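Local coordinates for phytoene synthase (Enterococcus hirae, PDB 5IYS), which probably joins two prenyl diphosphates head to head in the manner of squalene and phytoene synthases, and binds magnesium ions and a thio analogue of farnesyl diphosphate, at residues A[15-27]-A[43-55]. Residues are numbered along the deposited sequence; the frame is centred on the assembly and turned at random.
With FPS (S-[(2E,6E)-3,7,11-trimethyldodeca-2,6,10-trienyl] trihydrogen thiodiphosphate), chain H; FPS (S-[(2E,6E)-3,7,11-trimethyldodeca-2,6,10-trienyl] trihydrogen thiodiphosphate), chain G.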
loop_
_atom_site.group_PDB
_atom_site.type_symbol
_atom_site.label_atom_id
_atom_site.label_comp_id
_atom_site.label_asym_id
_atom_site.label_seq_id
_atom_site.Cartn_x
_atom_site.Cartn_y
_atom_site.Cartn_z
ATOM N N ASP A 15 -12.715 -19.658 0.081
ATOM C CA ASP A 15 -11.692 -18.849 0.732
ATOM C C ASP A 15 -11.195 -17.709 -0.155
ATOM O O ASP A 15 -11.059 -16.583 0.312
ATOM C CB ASP A 15 -10.541 -19.729 1.246
ATOM C CG ASP A 15 -11.040 -20.820 2.190
ATOM O OD1 ASP A 15 -11.981 -20.561 2.974
ATOM O OD2 ASP A 15 -10.590 -21.969 2.064
ATOM N N PHE A 16 -10.922 -17.990 -1.428
ATOM C CA PHE A 16 -10.548 -16.921 -2.356
ATOM C C PHE A 16 -11.690 -15.938 -2.571
ATOM O O PHE A 16 -11.470 -14.736 -2.612
ATOM C CB PHE A 16 -10.079 -17.501 -3.688
ATOM C CG PHE A 16 -8.651 -17.966 -3.646
ATOM C CD1 PHE A 16 -7.644 -17.054 -3.357
ATOM C CD2 PHE A 16 -8.345 -19.325 -3.685
ATOM C CE1 PHE A 16 -6.313 -17.473 -3.310
ATOM C CE2 PHE A 16 -7.004 -19.765 -3.531
ATOM C CZ PHE A 16 -6.009 -18.841 -3.277
ATOM N N ALA A 17 -12.927 -16.433 -2.556
ATOM C CA ALA A 17 -14.096 -15.527 -2.646
ATOM C C ALA A 17 -14.168 -14.635 -1.426
ATOM O O ALA A 17 -14.427 -13.432 -1.539
ATOM C CB ALA A 17 -15.412 -16.298 -2.831
ATOM N N TYR A 18 -13.876 -15.203 -0.260
ATOM C CA TYR A 18 -13.836 -14.409 0.951
ATOM C C TYR A 18 -12.866 -13.235 0.824
ATOM O O TYR A 18 -13.184 -12.085 1.166
ATOM C CB TYR A 18 -13.472 -15.298 2.136
ATOM C CG TYR A 18 -13.240 -14.543 3.412
ATOM C CD1 TYR A 18 -14.275 -14.353 4.328
ATOM C CD2 TYR A 18 -11.982 -14.076 3.737
ATOM C CE1 TYR A 18 -14.053 -13.688 5.517
ATOM C CE2 TYR A 18 -11.749 -13.412 4.923
ATOM C CZ TYR A 18 -12.782 -13.236 5.813
ATOM O OH TYR A 18 -12.518 -12.560 6.985
ATOM N N CYS A 19 -11.637 -13.542 0.402
ATOM C CA CYS A 19 -10.654 -12.492 0.135
ATOM C C CYS A 19 -11.055 -11.498 -0.960
ATOM O O CYS A 19 -10.850 -10.297 -0.802
ATOM C CB CYS A 19 -9.279 -13.113 -0.166
ATOM S SG CYS A 19 -8.667 -14.232 1.133
ATOM N N GLU A 20 -11.602 -11.977 -2.075
ATOM C CA GLU A 20 -12.040 -11.059 -3.149
ATOM C C GLU A 20 -13.043 -10.044 -2.645
ATOM O O GLU A 20 -13.014 -8.845 -2.969
ATOM C CB GLU A 20 -12.644 -11.826 -4.339
ATOM C CG GLU A 20 -13.057 -10.891 -5.483
ATOM C CD GLU A 20 -13.183 -11.568 -6.822
ATOM O OE1 GLU A 20 -12.837 -12.774 -6.928
ATOM O OE2 GLU A 20 -13.566 -10.845 -7.773
ATOM N N SER A 21 -13.962 -10.509 -1.800
ATOM C CA SER A 21 -14.973 -9.596 -1.345
ATOM C C SER A 21 -14.345 -8.538 -0.443
ATOM O O SER A 21 -14.734 -7.363 -0.462
ATOM C CB SER A 21 -16.048 -10.412 -0.610
ATOM O OG SER A 21 -17.001 -9.529 -0.086
ATOM N N ILE A 22 -13.354 -8.933 0.346
ATOM C CA ILE A 22 -12.684 -7.970 1.208
ATOM C C ILE A 22 -12.039 -6.834 0.389
ATOM O O ILE A 22 -12.230 -5.651 0.694
ATOM C CB ILE A 22 -11.681 -8.661 2.167
ATOM C CG1 ILE A 22 -12.473 -9.309 3.315
ATOM C CG2 ILE A 22 -10.632 -7.640 2.710
ATOM C CD1 ILE A 22 -11.698 -10.240 4.220
ATOM N N ILE A 23 -11.267 -7.171 -0.640
ATOM C CA ILE A 23 -10.657 -6.085 -1.415
ATOM C C ILE A 23 -11.688 -5.265 -2.204
ATOM O O ILE A 23 -11.628 -4.031 -2.205
ATOM C CB ILE A 23 -9.458 -6.556 -2.277
ATOM C CG1 ILE A 23 -8.701 -5.356 -2.862
ATOM C CG2 ILE A 23 -9.931 -7.497 -3.404
ATOM C CD1 ILE A 23 -7.434 -5.814 -3.645
ATOM N N LYS A 24 -12.663 -5.944 -2.802
ATOM C CA LYS A 24 -13.759 -5.275 -3.502
ATOM C C LYS A 24 -14.418 -4.221 -2.621
ATOM O O LYS A 24 -14.613 -3.095 -3.054
ATOM C CB LYS A 24 -14.781 -6.292 -4.028
ATOM C CG LYS A 24 -16.016 -5.697 -4.715
ATOM C CD LYS A 24 -16.733 -6.826 -5.492
ATOM C CE LYS A 24 -18.036 -6.338 -6.123
ATOM N NZ LYS A 24 -18.838 -7.438 -6.757
ATOM N N LYS A 25 -14.694 -4.562 -1.367
ATOM C CA LYS A 25 -15.378 -3.648 -0.455
ATOM C C LYS A 25 -14.474 -2.567 0.142
ATOM O O LYS A 25 -14.941 -1.483 0.485
ATOM C CB LYS A 25 -16.019 -4.436 0.691
ATOM C CG LYS A 25 -17.019 -5.507 0.248
ATOM C CD LYS A 25 -18.401 -4.970 -0.154
ATOM C CE LYS A 25 -19.290 -6.107 -0.682
ATOM N NZ LYS A 25 -20.511 -5.650 -1.416
ATOM N N ASN A 26 -13.179 -2.852 0.264
ATOM C CA ASN A 26 -12.275 -1.939 0.938
ATOM C C ASN A 26 -11.380 -1.083 0.050
ATOM O O ASN A 26 -10.906 -0.044 0.507
ATOM C CB ASN A 26 -11.379 -2.679 1.929
ATOM C CG ASN A 26 -12.127 -3.118 3.161
ATOM O OD1 ASN A 26 -12.406 -2.295 4.032
ATOM N ND2 ASN A 26 -12.572 -4.380 3.178
ATOM N N SER A 27 -11.028 -1.578 -1.134
ATOM C CA SER A 27 -10.164 -0.814 -2.052
ATOM C C SER A 27 -10.621 -0.886 -3.505
ATOM O O SER A 27 -10.141 -1.718 -4.277
ATOM C CB SER A 27 -8.699 -1.250 -1.979
ATOM O OG SER A 27 -7.926 -0.452 -2.898
ATOM N N GLN A 43 -6.438 -13.499 -7.799
ATOM C CA GLN A 43 -7.005 -14.033 -6.543
ATOM C C GLN A 43 -5.907 -14.135 -5.491
ATOM O O GLN A 43 -6.148 -13.971 -4.314
ATOM C CB GLN A 43 -7.515 -15.452 -6.808
ATOM C CG GLN A 43 -8.775 -15.461 -7.679
ATOM C CD GLN A 43 -9.179 -16.884 -8.018
ATOM O OE1 GLN A 43 -8.448 -17.601 -8.692
ATOM N NE2 GLN A 43 -10.303 -17.314 -7.481
ATOM N N SER A 44 -4.684 -14.392 -5.935
ATOM C CA SER A 44 -3.529 -14.467 -5.041
ATOM C C SER A 44 -3.254 -13.092 -4.438
ATOM O O SER A 44 -3.035 -12.986 -3.243
ATOM C CB SER A 44 -2.298 -14.992 -5.782
ATOM O OG SER A 44 -2.525 -16.323 -6.264
ATOM N N VAL A 45 -3.305 -12.042 -5.242
ATOM C CA VAL A 45 -3.192 -10.692 -4.690
ATOM C C VAL A 45 -4.293 -10.435 -3.664
ATOM O O VAL A 45 -4.069 -9.741 -2.667
ATOM C CB VAL A 45 -3.298 -9.628 -5.790
ATOM C CG1 VAL A 45 -3.292 -8.220 -5.168
ATOM C CG2 VAL A 45 -2.064 -9.719 -6.784
ATOM N N TYR A 46 -5.524 -10.824 -3.986
ATOM C CA TYR A 46 -6.616 -10.561 -3.043
ATOM C C TYR A 46 -6.360 -11.216 -1.688
ATOM O O TYR A 46 -6.771 -10.686 -0.667
ATOM C CB TYR A 46 -7.942 -11.061 -3.650
ATOM C CG TYR A 46 -8.270 -10.525 -5.034
ATOM C CD1 TYR A 46 -7.794 -9.298 -5.469
ATOM C CD2 TYR A 46 -9.183 -11.203 -5.854
ATOM C CE1 TYR A 46 -8.106 -8.816 -6.781
ATOM C CE2 TYR A 46 -9.561 -10.688 -7.097
ATOM C CZ TYR A 46 -8.986 -9.531 -7.569
ATOM O OH TYR A 46 -9.364 -9.092 -8.821
ATOM N N ALA A 47 -5.829 -12.437 -1.677
ATOM C CA ALA A 47 -5.489 -13.082 -0.419
ATOM C C ALA A 47 -4.481 -12.234 0.353
ATOM O O ALA A 47 -4.542 -12.164 1.580
ATOM C CB ALA A 47 -4.918 -14.514 -0.679
ATOM N N VAL A 48 -3.454 -11.744 -0.340
ATOM C CA VAL A 48 -2.430 -10.931 0.325
ATOM C C VAL A 48 -3.021 -9.625 0.832
ATOM O O VAL A 48 -2.770 -9.244 1.972
ATOM C CB VAL A 48 -1.287 -10.542 -0.671
ATOM C CG1 VAL A 48 -0.363 -9.491 -0.024
ATOM C CG2 VAL A 48 -0.506 -11.795 -1.005
ATOM N N TYR A 49 -3.923 -9.038 0.052
ATOM C CA TYR A 49 -4.664 -7.856 0.483
ATOM C C TYR A 49 -5.430 -8.119 1.786
ATOM O O TYR A 49 -5.375 -7.316 2.734
ATOM C CB TYR A 49 -5.679 -7.427 -0.588
ATOM C CG TYR A 49 -6.406 -6.161 -0.194
ATOM C CD1 TYR A 49 -7.550 -6.216 0.615
ATOM C CD2 TYR A 49 -5.831 -4.916 -0.442
ATOM C CE1 TYR A 49 -8.116 -5.035 1.111
ATOM C CE2 TYR A 49 -6.400 -3.747 0.026
ATOM C CZ TYR A 49 -7.542 -3.822 0.808
ATOM O OH TYR A 49 -8.106 -2.658 1.306
ATOM N N ALA A 50 -6.141 -9.242 1.816
ATOM C CA ALA A 50 -6.893 -9.652 3.008
ATOM C C ALA A 50 -6.020 -9.731 4.265
ATOM O O ALA A 50 -6.466 -9.391 5.360
ATOM C CB ALA A 50 -7.586 -11.002 2.756
ATOM N N PHE A 51 -4.868 -10.373 4.158
ATOM C CA PHE A 51 -3.951 -10.450 5.290
ATOM C C PHE A 51 -3.562 -9.040 5.735
ATOM O O PHE A 51 -3.688 -8.707 6.924
ATOM C CB PHE A 51 -2.713 -11.267 4.939
ATOM C CG PHE A 51 -1.591 -11.109 5.936
ATOM C CD1 PHE A 51 -0.716 -10.033 5.833
ATOM C CD2 PHE A 51 -1.456 -11.997 7.001
ATOM C CE1 PHE A 51 0.338 -9.868 6.750
ATOM C CE2 PHE A 51 -0.400 -11.854 7.930
ATOM C CZ PHE A 51 0.461 -10.757 7.818
ATOM N N CYS A 52 -3.186 -8.188 4.781
ATOM C CA CYS A 52 -2.786 -6.813 5.134
ATOM C C CYS A 52 -3.924 -6.016 5.792
ATOM O O CYS A 52 -3.727 -5.248 6.751
ATOM C CB CYS A 52 -2.300 -6.076 3.889
ATOM S SG CYS A 52 -0.749 -6.743 3.219
ATOM N N ARG A 53 -5.073 -6.035 5.132
ATOM C CA ARG A 53 -6.254 -5.295 5.615
ATOM C C ARG A 53 -6.618 -5.727 7.030
ATOM O O ARG A 53 -6.926 -4.883 7.883
ATOM C CB ARG A 53 -7.433 -5.517 4.652
ATOM C CG ARG A 53 -8.712 -4.689 4.867
ATOM C CD ARG A 53 -8.529 -3.277 5.436
ATOM N NE ARG A 53 -8.043 -2.300 4.463
ATOM C CZ ARG A 53 -7.598 -1.085 4.768
ATOM N NH1 ARG A 53 -7.536 -0.673 6.035
ATOM N NH2 ARG A 53 -7.215 -0.271 3.796
ATOM N N ARG A 54 -6.500 -7.021 7.315
ATOM C CA ARG A 54 -6.836 -7.520 8.659
ATOM C C ARG A 54 -5.861 -7.007 9.711
ATOM O O ARG A 54 -6.280 -6.456 10.742
ATOM C CB ARG A 54 -6.921 -9.056 8.702
ATOM C CG ARG A 54 -7.026 -9.587 10.129
ATOM C CD ARG A 54 -7.022 -11.122 10.211
ATOM N NE ARG A 54 -8.144 -11.708 9.489
ATOM C CZ ARG A 54 -8.292 -13.013 9.275
ATOM N NH1 ARG A 54 -7.444 -13.894 9.807
ATOM N NH2 ARG A 54 -9.336 -13.429 8.577
ATOM N N ALA A 55 -4.563 -7.032 9.390
ATOM C CA ALA A 55 -3.545 -6.565 10.329
ATOM C C ALA A 55 -3.736 -5.081 10.611
ATOM O O ALA A 55 -3.538 -4.610 11.737
ATOM C CB ALA A 55 -2.143 -6.813 9.784
HETATM C C1 FPS H . -3.214 1.698 4.267
HETATM S S1 FPS H . -2.306 3.099 4.841
HETATM C C2 FPS H . -2.750 0.465 5.004
HETATM C C3 FPS H . -1.553 -0.125 4.838
HETATM C C4 FPS H . -0.465 0.432 3.958
HETATM C C5 FPS H . -1.280 -1.387 5.624
HETATM C C6 FPS H . -2.032 -2.585 5.047
HETATM C C7 FPS H . -1.863 -2.657 3.539
HETATM C C8 FPS H . -2.912 -2.856 2.728
HETATM C C10 FPS H . -2.642 -2.850 1.242
HETATM C C9 FPS H . -4.310 -2.980 3.273
HETATM C C11 FPS H . -2.358 -4.225 0.682
HETATM C C12 FPS H . -2.550 -4.029 -0.816
HETATM C C13 FPS H . -2.352 -4.991 -1.736
HETATM C C14 FPS H . -1.925 -6.386 -1.392
HETATM C C15 FPS H . -2.558 -4.643 -3.177
HETATM P PA FPS H . -3.587 3.748 6.292
HETATM O O1A FPS H . -3.745 2.688 7.318
HETATM O O2A FPS H . -2.955 5.060 6.979
HETATM O O3A FPS H . -4.912 4.310 5.546
HETATM P PB FPS H . -6.379 3.689 5.537
HETATM O O1B FPS H . -7.238 4.717 6.223
HETATM O O2B FPS H . -6.493 2.373 6.274
HETATM O O3B FPS H . -6.750 3.487 4.083
HETATM C C1 FPS G . -3.361 1.677 0.516
HETATM S S1 FPS G . -4.357 0.324 1.017
HETATM C C2 FPS G . -2.040 1.007 0.187
HETATM C C3 FPS G . -0.832 1.557 0.403
HETATM C C4 FPS G . -0.708 2.937 0.977
HETATM C C5 FPS G . 0.442 0.818 0.044
HETATM C C6 FPS G . 0.238 -0.577 -0.547
HETATM C C7 FPS G . 1.532 -1.015 -1.202
HETATM C C8 FPS G . 1.553 -1.740 -2.335
HETATM C C10 FPS G . 2.902 -2.223 -2.824
HETATM C C9 FPS G . 0.304 -2.144 -3.081
HETATM C C11 FPS G . 3.109 -1.755 -4.267
HETATM C C12 FPS G . 4.367 -2.368 -4.860
HETATM C C13 FPS G . 4.398 -3.504 -5.593
HETATM C C14 FPS G . 5.705 -3.997 -6.156
HETATM C C15 FPS G . 3.150 -4.291 -5.901
HETATM P PA FPS G . -6.368 0.778 0.905
HETATM O O1A FPS G . -7.177 -0.426 0.700
HETATM O O2A FPS G . -6.656 1.265 2.421
HETATM O O3A FPS G . -6.751 2.012 -0.031
HETATM P PB FPS G . -6.688 3.477 0.668
HETATM O O1B FPS G . -8.045 3.881 1.174
HETATM O O2B FPS G . -6.104 4.349 -0.419
HETATM O O3B FPS G . -5.764 3.542 1.865
HETATM O O HOH W 1 -12.066 -15.372 -5.806
#
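I23 lies over one face of the Y49 ring, its CG1 3.6 Å from the ring centroid and 12° off the normal, a CH-pi contact. With CG1 anti to the backbone N (chi1 -170°), the branch is laid across that face, while CG2 meets Y46 CD1 at 3.5 Å; a beta-branched residue can thus serve two tyrosines at once. I22 CG2 approaches the Y49 ring at its edge instead. E20 runs alongside Y46, pointing the same way. Its carboxylate is hydrogen-bonded through OE2 to Y31, and OE1 accepts from a water that in turn accepts from Q43 NE2. Small residues suit the crossing itself: C19 SG sits 3.8 Å from A50 CB and also meets A47 CA, consistent with the axes of segments 15-26 and 43-55 coming within 8.0 Å at 68°. This pair belongs to the all-helical fold of the squalene/phytoene synthases and lines part of the pocket for the two ligands. Here the packing passes into ligand binding. The Y49 hydroxyl gives a very short hydrogen bond to O1A of one thiodiphosphate analogue (chain G), and also accepts a hydrogen bond from R53 NE at 3.2 Å, nearly straight and in the guanidinium plane. R53 is bent at chi2 and chi3, which brings NH1 to O2B of the second analogue (chain H); D57 pairs with the same nitrogen and would help hold the guanidinium among the phosphates. Beside them N26 CB lies 3.3 Å from Y49 OH, while its amide turns back on its own helix, ND2 bonded to I22 O at 2.8 Å.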